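Local coordinates for MHP1 (Microbacterium liquefaciens, PDB 2JLN), which takes up 5-aryl-substituted hydantoins across the membrane in a sodium-dependent manner, as a transporter of the nucleobase-cation-symport-1 family, at residues A151-T156 against A309-N314; F120-G125 against V147-I152; L32-F37 against M167-S172; L124-L129 against T140-W145; T156-I161 against T335-V340. All coordinates share one frame; numbering follows the deposited sequence.

Contact 1: A151-T156 against A309-N314. With NA (sodium ion), chain B.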
# COMPACT_ATOMS: atom_id res chain seq x y z
N ALA A 151 2.00 -19.04 -7.47
CA ALA A 151 1.91 -20.12 -6.51
C ALA A 151 2.88 -19.93 -5.34
O ALA A 151 2.49 -20.09 -4.18
CB ALA A 151 2.12 -21.44 -7.18
N ILE A 152 4.14 -19.57 -5.63
CA ILE A 152 5.12 -19.41 -4.54
C ILE A 152 4.73 -18.31 -3.55
O ILE A 152 4.89 -18.46 -2.33
CB ILE A 152 6.55 -19.16 -5.08
CG1 ILE A 152 7.17 -20.47 -5.57
CG2 ILE A 152 7.46 -18.57 -4.00
CD1 ILE A 152 8.08 -20.27 -6.77
N GLN A 153 4.19 -17.22 -4.09
CA GLN A 153 3.71 -16.12 -3.28
C GLN A 153 2.54 -16.53 -2.38
O GLN A 153 2.51 -16.19 -1.20
CB GLN A 153 3.28 -14.95 -4.17
CG GLN A 153 4.39 -14.41 -5.04
CD GLN A 153 3.90 -13.33 -5.96
OE1 GLN A 153 3.87 -12.16 -5.58
NE2 GLN A 153 3.50 -13.71 -7.17
N VAL A 154 1.58 -17.24 -2.96
CA VAL A 154 0.44 -17.74 -2.20
C VAL A 154 0.90 -18.55 -0.97
O VAL A 154 0.37 -18.37 0.14
CB VAL A 154 -0.46 -18.61 -3.07
CG1 VAL A 154 -1.35 -19.45 -2.23
CG2 VAL A 154 -1.25 -17.72 -3.99
N VAL A 155 1.88 -19.43 -1.17
CA VAL A 155 2.31 -20.33 -0.10
C VAL A 155 3.11 -19.59 0.98
O VAL A 155 2.97 -19.87 2.18
CB VAL A 155 3.02 -21.62 -0.65
CG1 VAL A 155 3.21 -22.61 0.45
CG2 VAL A 155 2.21 -22.29 -1.74
N THR A 156 3.93 -18.62 0.60
CA THR A 156 4.58 -17.79 1.61
C THR A 156 3.65 -16.79 2.29
O THR A 156 3.95 -16.33 3.38
CB THR A 156 5.76 -16.98 1.06
OG1 THR A 156 5.35 -16.23 -0.10
CG2 THR A 156 6.93 -17.90 0.75
N ALA A 309 13.20 -8.03 -5.11
CA ALA A 309 12.47 -6.77 -4.94
C ALA A 309 10.94 -6.87 -5.13
O ALA A 309 10.21 -6.03 -4.64
CB ALA A 309 13.05 -5.70 -5.86
N THR A 310 10.48 -7.87 -5.85
CA THR A 310 9.04 -8.06 -6.08
C THR A 310 8.39 -8.81 -4.90
O THR A 310 7.27 -8.53 -4.49
CB THR A 310 8.85 -8.84 -7.38
OG1 THR A 310 9.63 -8.20 -8.40
CG2 THR A 310 7.40 -8.92 -7.80
N TRP A 311 9.13 -9.76 -4.36
CA TRP A 311 8.64 -10.60 -3.29
C TRP A 311 8.46 -9.79 -2.02
O TRP A 311 7.66 -10.14 -1.17
CB TRP A 311 9.67 -11.68 -3.02
CG TRP A 311 9.08 -12.98 -2.75
CD1 TRP A 311 7.80 -13.24 -2.34
CD2 TRP A 311 9.73 -14.24 -2.86
NE1 TRP A 311 7.62 -14.59 -2.18
CE2 TRP A 311 8.80 -15.23 -2.50
CE3 TRP A 311 11.02 -14.62 -3.23
CZ2 TRP A 311 9.11 -16.58 -2.50
CZ3 TRP A 311 11.33 -15.95 -3.24
CH2 TRP A 311 10.37 -16.92 -2.88
N SER A 312 9.24 -8.71 -1.87
CA SER A 312 9.18 -7.88 -0.68
C SER A 312 8.08 -6.84 -0.78
O SER A 312 7.84 -6.10 0.18
CB SER A 312 10.53 -7.21 -0.42
OG SER A 312 11.24 -7.11 -1.63
N THR A 313 7.41 -6.77 -1.93
CA THR A 313 6.36 -5.78 -2.15
C THR A 313 4.99 -6.38 -2.49
O THR A 313 3.99 -6.06 -1.84
CB THR A 313 6.78 -4.77 -3.22
OG1 THR A 313 7.84 -3.96 -2.71
CG2 THR A 313 5.63 -3.87 -3.57
N ASN A 314 4.93 -7.23 -3.51
CA ASN A 314 3.65 -7.79 -3.95
C ASN A 314 2.73 -8.35 -2.84
O ASN A 314 1.65 -7.80 -2.62
CB ASN A 314 3.88 -8.83 -5.05
CG ASN A 314 2.67 -9.01 -5.92
OD1 ASN A 314 1.86 -8.10 -6.08
ND2 ASN A 314 2.52 -10.21 -6.50
NA NA B . 10.40 -5.04 -2.82
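Ile152, Gln153 and Thr156 face Trp311 and Asn314 at this junction between transmembrane helices 4 and 8, two of the helices that form the scaffold, or hash motif, of the LeuT-type fold to which the transporter belongs. Ile152 CG2 lies beside the Trp311 ring, but the modelled approach is too short to be literal and stays doubtful. Gln153 carries the polar part of the contact. With chi1 at -60° its CG lies beside the backbone N, and from there the chain runs out extended until OE1 accepts a hydrogen bond from Asn314 ND2 at 2.5 Å, a length not to be pressed at this resolution. The two amide planes are 37° apart; the acceptor is close to the amide plane of Asn314, while the donor is tilted 16° from the carbonyl plane. The other arm of the amide, NE2, is bonded to Thr122 OG1 on helix 104-137, which helps to fix the amide's rotation. One turn on from Ile152, Thr156 OG1 is at the edge of the Trp311 indole, near its plane, and takes a weak hydrogen bond from NE1 at 3.5 Å. Segment 309-314 also supplies three ligands of the sodium ion, whose site Ala38 and Ile41 complete: Ala309 O at 2.1 Å, Ser312 OG at 2.5 Å and Thr313 OG1 at 2.8 Å.

Contact 2: F120-G125 against V147-I152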
# COMPACT_ATOMS: atom_id res chain seq x y z
N PHE A 120 0.05 -7.87 -12.24
CA PHE A 120 1.11 -7.18 -12.94
C PHE A 120 2.46 -7.54 -12.34
O PHE A 120 3.37 -7.93 -13.06
CB PHE A 120 0.89 -5.67 -12.91
CG PHE A 120 1.81 -4.92 -13.83
CD1 PHE A 120 1.72 -5.08 -15.20
CD2 PHE A 120 2.78 -4.06 -13.32
CE1 PHE A 120 2.57 -4.41 -16.05
CE2 PHE A 120 3.66 -3.37 -14.16
CZ PHE A 120 3.55 -3.55 -15.53
N GLN A 121 2.60 -7.43 -11.02
CA GLN A 121 3.88 -7.74 -10.40
C GLN A 121 4.20 -9.23 -10.41
O GLN A 121 5.38 -9.61 -10.39
CB GLN A 121 3.90 -7.20 -8.97
CG GLN A 121 3.50 -5.76 -8.91
CD GLN A 121 4.60 -4.85 -8.45
OE1 GLN A 121 4.34 -3.92 -7.70
NE2 GLN A 121 5.83 -5.10 -8.88
N THR A 122 3.17 -10.07 -10.45
CA THR A 122 3.41 -11.50 -10.53
C THR A 122 4.13 -11.74 -11.83
O THR A 122 5.04 -12.56 -11.91
CB THR A 122 2.12 -12.35 -10.43
OG1 THR A 122 1.70 -12.43 -9.06
CG2 THR A 122 2.37 -13.78 -10.92
N TRP A 123 3.73 -10.98 -12.84
CA TRP A 123 4.37 -11.01 -14.16
C TRP A 123 5.87 -10.64 -14.16
O TRP A 123 6.69 -11.40 -14.69
CB TRP A 123 3.57 -10.10 -15.10
CG TRP A 123 3.99 -10.05 -16.54
CD1 TRP A 123 3.93 -11.06 -17.46
CD2 TRP A 123 4.45 -8.88 -17.25
NE1 TRP A 123 4.36 -10.60 -18.69
CE2 TRP A 123 4.68 -9.27 -18.58
CE3 TRP A 123 4.70 -7.55 -16.88
CZ2 TRP A 123 5.14 -8.37 -19.55
CZ3 TRP A 123 5.13 -6.66 -17.84
CH2 TRP A 123 5.36 -7.08 -19.15
N LEU A 124 6.23 -9.50 -13.58
CA LEU A 124 7.64 -9.09 -13.53
C LEU A 124 8.47 -10.16 -12.84
O LEU A 124 9.59 -10.45 -13.24
CB LEU A 124 7.83 -7.77 -12.77
CG LEU A 124 7.16 -6.48 -13.21
CD1 LEU A 124 7.78 -5.37 -12.42
CD2 LEU A 124 7.33 -6.21 -14.70
N GLY A 125 7.92 -10.74 -11.78
CA GLY A 125 8.60 -11.81 -11.10
C GLY A 125 8.87 -12.97 -12.03
O GLY A 125 9.98 -13.49 -12.05
N VAL A 147 2.42 -18.81 -13.41
CA VAL A 147 1.77 -19.72 -12.46
C VAL A 147 2.67 -20.20 -11.31
O VAL A 147 2.37 -19.94 -10.15
CB VAL A 147 1.19 -20.96 -13.19
CG1 VAL A 147 0.72 -22.00 -12.20
CG2 VAL A 147 0.04 -20.54 -14.15
N ILE A 148 3.78 -20.88 -11.61
CA ILE A 148 4.71 -21.23 -10.53
C ILE A 148 5.03 -20.10 -9.52
O ILE A 148 5.18 -20.35 -8.33
CB ILE A 148 6.03 -21.87 -11.05
CG1 ILE A 148 5.73 -23.22 -11.71
CG2 ILE A 148 7.07 -22.02 -9.91
CD1 ILE A 148 6.85 -23.79 -12.54
N PHE A 149 5.14 -18.86 -10.00
CA PHE A 149 5.39 -17.71 -9.10
C PHE A 149 4.14 -17.27 -8.30
O PHE A 149 4.19 -17.12 -7.06
CB PHE A 149 5.96 -16.54 -9.88
CG PHE A 149 6.55 -15.49 -9.01
CD1 PHE A 149 7.60 -15.79 -8.16
CD2 PHE A 149 6.07 -14.19 -9.03
CE1 PHE A 149 8.17 -14.81 -7.33
CE2 PHE A 149 6.62 -13.21 -8.22
CZ PHE A 149 7.67 -13.52 -7.36
N GLY A 150 3.03 -17.04 -8.99
CA GLY A 150 1.76 -16.81 -8.33
C GLY A 150 1.65 -17.79 -7.18
O GLY A 150 1.31 -17.42 -6.05
N ALA A 151 2.00 -19.04 -7.47
CA ALA A 151 1.91 -20.12 -6.51
C ALA A 151 2.88 -19.93 -5.34
O ALA A 151 2.49 -20.09 -4.18
CB ALA A 151 2.12 -21.44 -7.18
N ILE A 152 4.14 -19.57 -5.63
CA ILE A 152 5.12 -19.41 -4.54
C ILE A 152 4.73 -18.31 -3.55
O ILE A 152 4.89 -18.46 -2.33
CB ILE A 152 6.55 -19.16 -5.08
CG1 ILE A 152 7.17 -20.47 -5.57
CG2 ILE A 152 7.46 -18.57 -4.00
CD1 ILE A 152 8.08 -20.27 -6.77
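Thr122 and Gly150 mark the nearest approach of the backbones, CA to CA 6.0 Å, where the two helical segments cross at 115° with 8.9 Å between their axes. The methyl of Thr122 does the touching: CG2 reaches the backbone of Gly150, 3.8 Å from its N. Glycine at that point offers only main chain for the methyl to rest on. The hydroxyl of the same threonine is engaged elsewhere, with Gln153 NE2 and Phe118 O. Phe149 fills the other half of the contact. Its CG is anti to the backbone N (chi1 -166°), which carries the ring across to helix 104-137, with CD2 3.5 Å from Thr122 O. Transmembrane helices 3 and 4 are thereby packed through small residues in the scaffold of this LeuT-type fold, and the segment from helix 3 also holds Gln121, probably a substrate-binding residue, whose side chain turns to Asn314 and Asn318. Gly125 lies over one face of the Phe149 ring, off-centre: its CA makes a CH-pi contact 4.2 Å from the ring centroid, 29° off the normal. The bare backbone there lets the phenyl come close, CE2 being 3.8 Å from Gly125 CA. Phe149 also touches Leu307 of helix 296-311.

Contact 3: L32-F37 against M167-S172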
# COMPACT_ATOMS: atom_id res chain seq x y z
N LEU A 32 8.96 -2.64 11.61
CA LEU A 32 8.06 -1.95 10.69
C LEU A 32 8.86 -1.07 9.72
O LEU A 32 8.54 -1.02 8.54
CB LEU A 32 7.02 -1.13 11.45
CG LEU A 32 5.93 -0.51 10.58
CD1 LEU A 32 5.12 -1.57 9.85
CD2 LEU A 32 5.03 0.41 11.41
N ALA A 33 9.90 -0.39 10.20
CA ALA A 33 10.81 0.29 9.28
C ALA A 33 11.46 -0.68 8.29
O ALA A 33 11.67 -0.36 7.13
CB ALA A 33 11.86 1.05 10.04
N ALA A 34 11.77 -1.89 8.75
CA ALA A 34 12.50 -2.85 7.93
C ALA A 34 11.59 -3.47 6.89
O ALA A 34 12.04 -4.04 5.91
CB ALA A 34 13.11 -3.92 8.80
N ILE A 35 10.29 -3.40 7.14
CA ILE A 35 9.32 -3.88 6.18
C ILE A 35 9.10 -2.78 5.13
O ILE A 35 9.03 -3.07 3.93
CB ILE A 35 7.97 -4.24 6.87
CG1 ILE A 35 8.18 -5.30 7.95
CG2 ILE A 35 6.89 -4.65 5.85
CD1 ILE A 35 7.02 -5.42 8.91
N TRP A 36 9.02 -1.52 5.57
CA TRP A 36 8.87 -0.39 4.65
C TRP A 36 10.09 -0.15 3.77
O TRP A 36 9.96 0.32 2.65
CB TRP A 36 8.48 0.86 5.41
CG TRP A 36 7.03 0.93 5.60
CD1 TRP A 36 6.27 0.18 6.46
CD2 TRP A 36 6.12 1.78 4.91
NE1 TRP A 36 4.94 0.52 6.34
CE2 TRP A 36 4.83 1.49 5.39
CE3 TRP A 36 6.28 2.74 3.91
CZ2 TRP A 36 3.70 2.14 4.92
CZ3 TRP A 36 5.15 3.38 3.43
CH2 TRP A 36 3.87 3.08 3.94
N PHE A 37 11.27 -0.48 4.28
CA PHE A 37 12.47 -0.36 3.46
C PHE A 37 12.39 -1.36 2.32
O PHE A 37 12.61 -1.00 1.17
CB PHE A 37 13.77 -0.53 4.25
CG PHE A 37 15.01 -0.43 3.41
CD1 PHE A 37 15.41 -1.50 2.60
CD2 PHE A 37 15.79 0.72 3.42
CE1 PHE A 37 16.56 -1.40 1.81
CE2 PHE A 37 16.95 0.83 2.63
CZ PHE A 37 17.33 -0.24 1.82
N MET A 167 11.25 -12.20 6.05
CA MET A 167 11.74 -12.07 4.69
C MET A 167 12.23 -10.66 4.36
O MET A 167 13.19 -10.50 3.64
CB MET A 167 10.63 -12.51 3.73
CG MET A 167 10.43 -11.61 2.51
SD MET A 167 11.07 -12.32 0.98
CE MET A 167 12.77 -12.69 1.48
N ASN A 168 11.56 -9.63 4.88
CA ASN A 168 11.94 -8.25 4.57
C ASN A 168 13.14 -7.81 5.42
O ASN A 168 13.90 -6.93 5.02
CB ASN A 168 10.79 -7.26 4.81
CG ASN A 168 9.80 -7.20 3.64
OD1 ASN A 168 9.47 -8.21 3.00
ND2 ASN A 168 9.29 -6.00 3.38
N VAL A 169 13.30 -8.40 6.59
CA VAL A 169 14.45 -8.04 7.41
C VAL A 169 15.74 -8.62 6.84
O VAL A 169 16.79 -7.98 6.89
CB VAL A 169 14.30 -8.47 8.87
CG1 VAL A 169 15.51 -8.03 9.66
CG2 VAL A 169 13.05 -7.85 9.45
N PHE A 170 15.68 -9.83 6.28
CA PHE A 170 16.86 -10.38 5.63
C PHE A 170 17.06 -9.82 4.23
O PHE A 170 18.19 -9.61 3.84
CB PHE A 170 16.92 -11.91 5.69
CG PHE A 170 17.15 -12.44 7.10
CD1 PHE A 170 16.31 -13.42 7.66
CD2 PHE A 170 18.17 -11.91 7.90
CE1 PHE A 170 16.50 -13.87 8.97
CE2 PHE A 170 18.37 -12.35 9.21
CZ PHE A 170 17.53 -13.33 9.74
N ALA A 171 15.99 -9.51 3.51
CA ALA A 171 16.13 -8.84 2.21
C ALA A 171 16.72 -7.42 2.31
O ALA A 171 17.56 -7.02 1.49
CB ALA A 171 14.80 -8.82 1.44
N SER A 172 16.30 -6.67 3.30
CA SER A 172 16.72 -5.27 3.38
C SER A 172 18.20 -4.98 3.10
O SER A 172 18.50 -4.21 2.19
CB SER A 172 16.26 -4.63 4.68
OG SER A 172 14.99 -4.06 4.43
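Asn168 and Ile35 supply the hydrogen bond between transmembrane helix 1, a helix of the bundle of the LeuT-type fold, and transmembrane helix 5. The axes of the two segments pass 8.2 Å apart at an angle of 65°. Asn168 ND2 donates to Ile35 O at 3.0 Å, in the carbonyl plane and on a lone pair, although the N-H points somewhat off the line at 134°. The acceptor lies practically in the amide plane of the asparagine, so the N-H meets it within that plane. Chi1 of -82° keeps CG anti to the carbonyl carbon and swings the amide toward helix 29-40, where it also touches Ala38 and Ser312, both ligands of the sodium ion. Ile35 CG2 lies against the same amide, 3.7 Å from Asn168 ND2, its chain crossing the asparagine's at about a right angle.

Apolar packing is light. Ala34 CB meets Val169 CG2 at 4.0 Å, and the small side chain of Ala34 allows the backbones to come near.

Toward the C-terminal end, Ser172 OG lies obliquely beside the Phe37 ring, nearest CD1, and also close to Ala34 O. Its proton stays within its own helix: Ser172 OG donates to Asn168 O at 3.1 Å. Asn168 O accepts from Ser172 N as well, the two donors reaching it from opposite faces of its plane.

Contact 4: L124-L129 against T140-W145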
# COMPACT_ATOMS: atom_id res chain seq x y z
N LEU A 124 6.23 -9.50 -13.58
CA LEU A 124 7.64 -9.09 -13.53
C LEU A 124 8.47 -10.16 -12.84
O LEU A 124 9.59 -10.45 -13.24
CB LEU A 124 7.83 -7.77 -12.77
CG LEU A 124 7.16 -6.48 -13.21
CD1 LEU A 124 7.78 -5.37 -12.42
CD2 LEU A 124 7.33 -6.21 -14.70
N GLY A 125 7.92 -10.74 -11.78
CA GLY A 125 8.60 -11.81 -11.10
C GLY A 125 8.87 -12.97 -12.03
O GLY A 125 9.98 -13.49 -12.05
N ALA A 126 7.86 -13.36 -12.81
CA ALA A 126 8.00 -14.45 -13.80
C ALA A 126 9.05 -14.16 -14.88
O ALA A 126 9.85 -15.04 -15.23
CB ALA A 126 6.66 -14.73 -14.44
N LEU A 127 9.04 -12.94 -15.42
CA LEU A 127 10.05 -12.54 -16.40
C LEU A 127 11.41 -12.80 -15.80
O LEU A 127 12.29 -13.33 -16.48
CB LEU A 127 9.93 -11.07 -16.82
CG LEU A 127 8.85 -10.72 -17.86
CD1 LEU A 127 8.62 -9.23 -17.97
CD2 LEU A 127 9.16 -11.32 -19.21
N ALA A 128 11.58 -12.47 -14.53
CA ALA A 128 12.88 -12.60 -13.89
C ALA A 128 13.29 -14.07 -13.78
O ALA A 128 14.38 -14.44 -14.20
CB ALA A 128 12.91 -11.90 -12.53
N LEU A 129 12.44 -14.90 -13.22
CA LEU A 129 12.83 -16.29 -13.01
C LEU A 129 13.07 -16.91 -14.36
O LEU A 129 13.97 -17.74 -14.52
CB LEU A 129 11.76 -17.09 -12.23
CG LEU A 129 11.55 -16.65 -10.78
CD1 LEU A 129 10.08 -16.74 -10.38
CD2 LEU A 129 12.46 -17.44 -9.85
N THR A 140 12.80 -21.48 -22.26
CA THR A 140 12.12 -20.19 -22.14
C THR A 140 10.60 -20.24 -22.14
O THR A 140 9.94 -19.67 -23.01
CB THR A 140 12.59 -19.22 -23.26
OG1 THR A 140 14.02 -19.19 -23.30
CG2 THR A 140 12.07 -17.81 -23.02
N ASN A 141 10.01 -20.91 -21.16
CA ASN A 141 8.56 -20.87 -21.05
C ASN A 141 8.12 -19.84 -20.00
O ASN A 141 8.48 -19.96 -18.82
CB ASN A 141 7.97 -22.26 -20.74
CG ASN A 141 6.44 -22.30 -20.84
OD1 ASN A 141 5.79 -21.27 -21.07
ND2 ASN A 141 5.86 -23.49 -20.65
N LEU A 142 7.35 -18.85 -20.42
CA LEU A 142 6.88 -17.83 -19.50
C LEU A 142 5.56 -18.18 -18.78
O LEU A 142 5.50 -18.11 -17.55
CB LEU A 142 6.79 -16.47 -20.18
CG LEU A 142 6.51 -15.34 -19.20
CD1 LEU A 142 7.78 -14.95 -18.47
CD2 LEU A 142 5.93 -14.16 -19.95
N PRO A 143 4.50 -18.54 -19.53
CA PRO A 143 3.24 -18.86 -18.84
C PRO A 143 3.39 -19.88 -17.70
O PRO A 143 2.75 -19.71 -16.66
CB PRO A 143 2.37 -19.42 -19.95
CG PRO A 143 2.87 -18.72 -21.16
CD PRO A 143 4.35 -18.60 -20.99
N LEU A 144 4.22 -20.90 -17.88
CA LEU A 144 4.46 -21.84 -16.79
C LEU A 144 5.08 -21.12 -15.60
O LEU A 144 4.69 -21.39 -14.45
CB LEU A 144 5.35 -23.00 -17.24
CG LEU A 144 6.15 -23.66 -16.10
CD1 LEU A 144 5.45 -24.93 -15.61
CD2 LEU A 144 7.59 -23.95 -16.54
N TRP A 145 6.04 -20.22 -15.86
CA TRP A 145 6.75 -19.47 -14.81
C TRP A 145 5.91 -18.41 -14.12
O TRP A 145 6.20 -18.04 -12.99
CB TRP A 145 7.99 -18.77 -15.37
CG TRP A 145 9.26 -19.52 -15.20
CD1 TRP A 145 10.18 -19.82 -16.17
CD2 TRP A 145 9.77 -20.05 -13.98
NE1 TRP A 145 11.23 -20.50 -15.62
CE2 TRP A 145 11.01 -20.66 -14.28
CE3 TRP A 145 9.31 -20.07 -12.65
CZ2 TRP A 145 11.79 -21.30 -13.30
CZ3 TRP A 145 10.09 -20.69 -11.68
CH2 TRP A 145 11.32 -21.30 -12.02
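Trp145 presents one face of its indole to Leu129, whose CB sits over the six-membered ring 3.9 Å from its centroid and only 10° off the normal, a CH-pi contact. The CD1 methyl of Leu129 sits beyond the rim, near CE3 and CZ3 and 4.1 Å from Trp145 CE3, and the two side chains cross at about a right angle. At the pyrrole edge of the indole, NE1 makes a weak hydrogen bond to Thr133 OG1, one turn further along helix 104-137, so the polar end of the ring also has a partner on the helix it packs on.

The segments are the two arms of a helical hairpin: helix 104-137 turns through a short connection into helix 142-157, and the contact is made close to that turn. Both helices belong to the scaffold of the LeuT-type fold, and here they meet far from the sodium ion, which is about 14 Å from the side chain of Leu129.

Where the backbones come nearest, Ala126 CA to Trp145 CA 5.3 Å, Ala126 CB lies against the main chain of Trp145, 3.6 Å from its O, the small methyl letting the main chains draw near. Toward the bend, Leu142 reaches back. Its CG is anti to the backbone N, chi1 -171°, which sends CD1 onto the helix opposite: 3.8 Å from Ala126 O and 4.0 Å from Leu127 CD2. The two leucines come together at their methyl groups on the surface of the protein, while Leu142 and Trp145 also touch Asp130 on the same helix.

Contact 5: T156-I161 against T335-V340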
# COMPACT_ATOMS: atom_id res chain seq x y z
N THR A 156 3.93 -18.62 0.60
CA THR A 156 4.58 -17.79 1.61
C THR A 156 3.65 -16.79 2.29
O THR A 156 3.95 -16.33 3.38
CB THR A 156 5.76 -16.98 1.06
OG1 THR A 156 5.35 -16.23 -0.10
CG2 THR A 156 6.93 -17.90 0.75
N THR A 157 2.55 -16.43 1.64
CA THR A 157 1.57 -15.53 2.25
C THR A 157 0.65 -16.24 3.28
O THR A 157 0.11 -15.58 4.17
CB THR A 157 0.72 -14.86 1.18
OG1 THR A 157 1.60 -14.18 0.29
CG2 THR A 157 -0.20 -13.86 1.79
N PHE A 158 0.49 -17.56 3.16
CA PHE A 158 -0.20 -18.34 4.19
C PHE A 158 0.34 -18.03 5.59
O PHE A 158 -0.39 -18.04 6.57
CB PHE A 158 -0.08 -19.85 3.92
CG PHE A 158 -0.95 -20.37 2.79
CD1 PHE A 158 -0.60 -21.54 2.11
CD2 PHE A 158 -2.10 -19.71 2.39
CE1 PHE A 158 -1.36 -22.03 1.08
CE2 PHE A 158 -2.89 -20.22 1.35
CZ PHE A 158 -2.52 -21.38 0.70
N TYR A 159 1.64 -17.77 5.70
CA TYR A 159 2.24 -17.44 6.99
C TYR A 159 1.98 -16.01 7.41
O TYR A 159 2.64 -15.50 8.32
CB TYR A 159 3.75 -17.72 6.96
CG TYR A 159 4.02 -19.20 6.85
CD1 TYR A 159 4.20 -19.82 5.60
CD2 TYR A 159 4.04 -20.01 7.99
CE1 TYR A 159 4.41 -21.19 5.50
CE2 TYR A 159 4.24 -21.37 7.89
CZ TYR A 159 4.42 -21.96 6.65
OH TYR A 159 4.63 -23.32 6.60
N GLY A 160 1.03 -15.35 6.75
CA GLY A 160 0.70 -13.96 7.02
C GLY A 160 1.90 -13.09 7.37
O GLY A 160 2.97 -13.21 6.78
N ILE A 161 1.73 -12.21 8.35
CA ILE A 161 2.80 -11.28 8.66
C ILE A 161 4.10 -11.90 9.17
O ILE A 161 5.13 -11.22 9.20
CB ILE A 161 2.33 -10.18 9.62
CG1 ILE A 161 2.91 -8.83 9.19
CG2 ILE A 161 2.70 -10.51 11.06
CD1 ILE A 161 3.16 -7.94 10.34
N THR A 335 -11.99 -18.57 4.57
CA THR A 335 -11.10 -18.22 5.67
C THR A 335 -9.87 -17.48 5.12
O THR A 335 -9.63 -17.49 3.94
CB THR A 335 -10.69 -19.46 6.54
OG1 THR A 335 -10.18 -20.50 5.70
CG2 THR A 335 -11.88 -19.99 7.31
N PHE A 336 -9.08 -16.83 5.97
CA PHE A 336 -7.89 -16.16 5.46
C PHE A 336 -7.08 -16.98 4.46
O PHE A 336 -6.87 -16.54 3.35
CB PHE A 336 -6.97 -15.70 6.57
CG PHE A 336 -5.69 -15.13 6.06
CD1 PHE A 336 -5.67 -13.84 5.52
CD2 PHE A 336 -4.53 -15.88 6.07
CE1 PHE A 336 -4.50 -13.30 5.02
CE2 PHE A 336 -3.34 -15.35 5.58
CZ PHE A 336 -3.32 -14.05 5.04
N LYS A 337 -6.61 -18.16 4.86
CA LYS A 337 -5.83 -18.98 3.92
C LYS A 337 -6.60 -19.26 2.61
O LYS A 337 -6.02 -19.31 1.52
CB LYS A 337 -5.32 -20.27 4.58
CG LYS A 337 -4.06 -20.10 5.48
CD LYS A 337 -3.98 -21.22 6.57
CE LYS A 337 -2.67 -21.19 7.42
NZ LYS A 337 -1.47 -22.06 6.96
N THR A 338 -7.91 -19.42 2.69
CA THR A 338 -8.66 -19.72 1.48
C THR A 338 -8.93 -18.51 0.58
O THR A 338 -9.06 -18.67 -0.65
CB THR A 338 -9.95 -20.45 1.83
OG1 THR A 338 -9.68 -21.85 1.79
CG2 THR A 338 -11.08 -20.12 0.85
N GLY A 339 -8.99 -17.31 1.19
CA GLY A 339 -9.25 -16.04 0.50
C GLY A 339 -8.05 -15.61 -0.31
O GLY A 339 -8.19 -15.05 -1.39
N VAL A 340 -6.87 -15.88 0.24
CA VAL A 340 -5.60 -15.74 -0.44
C VAL A 340 -5.50 -16.56 -1.73
O VAL A 340 -5.05 -16.05 -2.74
CB VAL A 340 -4.47 -16.17 0.46
CG1 VAL A 340 -3.24 -16.42 -0.35
CG2 VAL A 340 -4.21 -15.11 1.52
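Phe336 and Thr157 meet in the closely packed part of the contact. The phenyl turns an edge to the backbone, with Thr157 O in its plane and 3.7 Å from Phe336 CE2; Phe158 O lies at the same edge, a little further off. One face of the ring is lined by Val340 CG2 from a turn later on its own helix, and that methyl in turn meets Thr157 CG2 at 4.2 Å. Phe158 belongs to the packed part too: its CE2 is 3.3 Å from Lys337 O, which sits at the ring's edge, and 4.2 Å from Val340 CG1. The hydroxyl of Thr157 looks back along its helix to Gln153 O. Beyond the segments, the ring of Phe336 also meets that of Tyr324, and Val340 touches Ala323, so helix 314-329 backs this side.

The segment 156-161 is the joint between transmembrane helices 4 and 5, a type I beta turn from Thr157 to Gly160 closed by Gly160 N on Thr157 O at 2.7 Å. Here it is set on the start of helix 336-349, transmembrane helix 9 of the LeuT-type fold.

The open side is the Lys337 chain, on the surface. Its aliphatic part runs past the Phe158 ring at about a right angle, CG 3.7 Å from Phe158 CD2. A bend at chi4 leaves NZ 5.9 Å from the centroid of Tyr159, at most a weak cation-pi attraction.

Contacts 1, 2, 4 and 5 all use helix 142-157 and follow it end to end: contact 4 near the hairpin, then 2, then 1, then 5 at the joint with helix 160-190. Contacts 1 and 2 have centres 8 Å apart and are joined by Gln153 NE2 to Thr122 OG1 at 2.9 Å; Phe149 and Leu129 link contacts 2 and 4. Contact 3 also borders the sodium site, its centre 14 Å from that of contact 1, with Asn168 ND2 3.5 Å from Ser312 O. The sodium ion lies about 6 Å from the Asn168 side chain and about 8 Å from that of Gln121, probably a substrate-binding residue.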